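Local coordinates for protein short-chain dehydrogenase/reductase SDR (Paraburkholderia phymatum, PDB 5VA8) that binds NADP and probably catalyses an NADP(H)-dependent oxidation or reduction, as in other short-chain dehydrogenases/reductases, at residues Gly134-Gly139 with Arg177-Asn182. Sequence-based numbering, arbitrary orientation.
Sequences GMISRG and RKVAPN
Val179, whose CB points toward helix 110-138, makes the first touch across the contact: its CG1 lies 4.2 Å from CD1 at the far end of Ile136, a loose apolar meeting. The carbonyl of Val179 then holds the turn that follows. Past the short 3-10 segment of Ala180 and Pro181, both the backbone N and the side-chain ND2 of Asn182 return to Val179 O, approaching from the same face of its plane. The ND2 bond, 3.3 Å to Val179 O, is bent, with an N-H...O angle of 140°, and its donor stands above the carbonyl plane.

Tied back in this way, the amide of Asn182 lies against the branched side of Ile136. CG of Asn182 packs 3.7 Å from Ile136 CG2, while Asn182 ND2 is 3.9 Å from both CG1 and CD1 of Ile136. With its CG2 anti to the backbone N (CG1 at chi1 -73°), Ile136 turns both branches to the amide. No direct hydrogen bond joins the segments; instead a water donates to Ile136 O (2.9 Å) and to Asn182 OD1 (3.0 Å). At the backbone, Asn182 O receives a CA-H...O contact of 3.3 Å from Gly139 CA, at the positive-phi residue of the Schellman motif ending helix 110-138.

The contact thus joins the C-terminal ends of two helices in the Rossmann fold, just before strands 141-146 and 184-191. Met135 and Val179 both rest on Val184 of the latter strand, and the third subunit reaches both helices, its Arg106 packing on Ile136 and its Phe105 on Val179.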
ATOM      1  N   GLY A 134     -19.846  10.111 -23.053  1.00 14.71           N
ATOM      2  CA  GLY A 134     -20.955  10.977 -22.690  1.00 15.17           C
ATOM      3  C   GLY A 134     -20.720  11.707 -21.385  1.00 19.08           C
ATOM      4  O   GLY A 134     -21.053  12.887 -21.256  1.00 17.99           O
ATOM      5  N   MET A 135     -20.145  11.021 -20.394  1.00 15.37           N
ATOM      6  CA  MET A 135     -19.838  11.698 -19.137  1.00 12.88           C
ATOM      7  C   MET A 135     -18.871  12.851 -19.370  1.00 13.71           C
ATOM      8  O   MET A 135     -19.056  13.950 -18.837  1.00 16.82           O
ATOM      9  CB  MET A 135     -19.246  10.707 -18.132  1.00 12.70           C
ATOM     10  CG  MET A 135     -20.228   9.634 -17.672  1.00 14.47           C
ATOM     11  SD  MET A 135     -19.423   8.545 -16.477  1.00 13.64           S
ATOM     12  CE  MET A 135     -20.762   7.382 -16.150  1.00 12.89           C
ATOM     13  N   ILE A 136     -17.817  12.601 -20.146  1.00 14.72           N
ATOM     14  CA  ILE A 136     -16.844  13.651 -20.442  1.00 15.95           C
ATOM     15  C   ILE A 136     -17.526  14.820 -21.142  1.00 17.34           C
ATOM     16  O   ILE A 136     -17.293  15.989 -20.808  1.00 17.96           O
ATOM     17  CB  ILE A 136     -15.690  13.066 -21.276  1.00 16.07           C
ATOM     18  CG1 ILE A 136     -14.801  12.185 -20.396  1.00 16.35           C
ATOM     19  CG2 ILE A 136     -14.894  14.171 -21.981  1.00 16.49           C
ATOM     20  CD1 ILE A 136     -13.738  11.438 -21.174  1.00 19.68           C
ATOM     21  N   SER A 137     -18.416  14.520 -22.088  1.00 17.42           N
ATOM     22  CA  SER A 137     -19.074  15.569 -22.858  1.00 16.76           C
ATOM     23  C   SER A 137     -19.947  16.460 -21.981  1.00 18.58           C
ATOM     24  O   SER A 137     -20.173  17.631 -22.316  1.00 23.57           O
ATOM     25  CB  SER A 137     -19.903  14.939 -23.981  1.00 20.79           C
ATOM     26  OG  SER A 137     -21.163  14.474 -23.520  1.00 26.28           O
ATOM     27  N   ARG A 138     -20.449  15.936 -20.864  1.00 17.87           N
ATOM     28  CA  ARG A 138     -21.276  16.705 -19.948  1.00 16.56           C
ATOM     29  C   ARG A 138     -20.485  17.299 -18.792  1.00 18.39           C
ATOM     30  O   ARG A 138     -21.050  18.053 -17.996  1.00 20.44           O
ATOM     31  CB  ARG A 138     -22.422  15.836 -19.420  1.00 18.87           C
ATOM     32  CG  ARG A 138     -23.453  15.526 -20.508  1.00 16.87           C
ATOM     33  CD  ARG A 138     -24.585  14.642 -19.999  1.00 20.41           C
ATOM     34  NE  ARG A 138     -24.118  13.307 -19.633  1.00 17.79           N
ATOM     35  CZ  ARG A 138     -24.064  12.267 -20.465  1.00 16.80           C
ATOM     36  NH1 ARG A 138     -24.452  12.392 -21.732  1.00 18.42           N
ATOM     37  NH2 ARG A 138     -23.619  11.095 -20.021  1.00 19.42           N
ATOM     38  N   GLY A 139     -19.196  16.988 -18.688  1.00 16.15           N
ATOM     39  CA  GLY A 139     -18.391  17.522 -17.608  1.00 16.82           C
ATOM     40  C   GLY A 139     -18.740  16.990 -16.241  1.00 16.04           C
ATOM     41  O   GLY A 139     -18.396  17.617 -15.239  1.00 16.81           O
ATOM     42  N   ARG A 177      -7.286   8.509 -13.465  1.00 12.12           N
ATOM     43  CA  ARG A 177      -6.506   9.738 -13.541  1.00 13.07           C
ATOM     44  C   ARG A 177      -6.560  10.354 -14.936  1.00 13.44           C
ATOM     45  O   ARG A 177      -6.471  11.580 -15.070  1.00 15.16           O
ATOM     46  CB  ARG A 177      -5.085   9.447 -13.073  1.00 15.66           C
ATOM     47  CG  ARG A 177      -5.064   9.233 -11.546  1.00 20.16           C
ATOM     48  CD  ARG A 177      -3.952   8.328 -11.100  1.00 20.74           C
ATOM     49  NE  ARG A 177      -3.878   8.206  -9.644  1.00 18.31           N
ATOM     50  CZ  ARG A 177      -4.365   7.178  -8.954  1.00 20.10           C
ATOM     51  NH1 ARG A 177      -4.989   6.189  -9.582  1.00 15.35           N
ATOM     52  NH2 ARG A 177      -4.226   7.134  -7.639  1.00 18.62           N
ATOM     53  N   LYS A 178      -6.758   9.529 -15.966  1.00 15.11           N
ATOM     54  CA  LYS A 178      -6.836  10.012 -17.344  1.00 13.54           C
ATOM     55  C   LYS A 178      -8.060  10.896 -17.562  1.00 12.01           C
ATOM     56  O   LYS A 178      -7.980  11.924 -18.255  1.00 15.00           O
ATOM     57  CB  LYS A 178      -6.869   8.808 -18.292  1.00 16.21           C
ATOM     58  CG  LYS A 178      -6.994   9.166 -19.762  1.00 20.98           C
ATOM     59  CD  LYS A 178      -5.780   9.958 -20.200  1.00 28.77           C
ATOM     60  CE  LYS A 178      -5.020   9.247 -21.301  1.00 36.98           C
ATOM     61  NZ  LYS A 178      -3.810  10.023 -21.681  1.00 34.11           N
ATOM     62  N   VAL A 179      -9.210  10.505 -17.005  1.00 13.13           N
ATOM     63  CA  VAL A 179     -10.464  11.198 -17.276  1.00 14.07           C
ATOM     64  C   VAL A 179     -10.797  12.239 -16.218  1.00 15.69           C
ATOM     65  O   VAL A 179     -11.772  12.992 -16.381  1.00 15.65           O
ATOM     66  CB  VAL A 179     -11.641  10.208 -17.426  1.00 14.43           C
ATOM     67  CG1 VAL A 179     -11.341   9.206 -18.526  1.00 16.90           C
ATOM     68  CG2 VAL A 179     -11.930   9.489 -16.109  1.00 13.55           C
ATOM     69  N   ALA A 180     -10.003  12.323 -15.154  1.00 13.71           N
ATOM     70  CA  ALA A 180     -10.289  13.286 -14.095  1.00 14.23           C
ATOM     71  C   ALA A 180     -10.367  14.744 -14.554  1.00 14.01           C
ATOM     72  O   ALA A 180     -11.109  15.509 -13.909  1.00 14.14           O
ATOM     73  CB  ALA A 180      -9.243  13.147 -12.974  1.00 14.72           C
ATOM     74  N   PRO A 181      -9.663  15.198 -15.601  1.00 12.10           N
ATOM     75  CA  PRO A 181      -9.795  16.613 -15.993  1.00 14.83           C
ATOM     76  C   PRO A 181     -11.196  17.006 -16.414  1.00 16.11           C
ATOM     77  O   PRO A 181     -11.494  18.209 -16.470  1.00 15.85           O
ATOM     78  CB  PRO A 181      -8.811  16.741 -17.165  1.00 15.40           C
ATOM     79  CG  PRO A 181      -7.773  15.721 -16.883  1.00 13.64           C
ATOM     80  CD  PRO A 181      -8.524  14.564 -16.299  1.00 13.56           C
ATOM     81  N   ASN A 182     -12.061  16.032 -16.709  1.00 15.64           N
ATOM     82  CA  ASN A 182     -13.375  16.266 -17.296  1.00 19.45           C
ATOM     83  C   ASN A 182     -14.511  16.135 -16.287  1.00 17.82           C
ATOM     84  O   ASN A 182     -15.662  15.944 -16.687  1.00 17.65           O
ATOM     85  CB  ASN A 182     -13.598  15.299 -18.454  1.00 21.10           C
ATOM     86  CG  ASN A 182     -12.453  15.311 -19.430  1.00 27.98           C
ATOM     87  OD1 ASN A 182     -12.286  16.273 -20.178  1.00 27.41           O
ATOM     88  ND2 ASN A 182     -11.646  14.247 -19.427  1.00 25.11           N
TER
HETATM   89  O   HOH W   1     -14.928  17.607 -20.368  1.00 36.93           O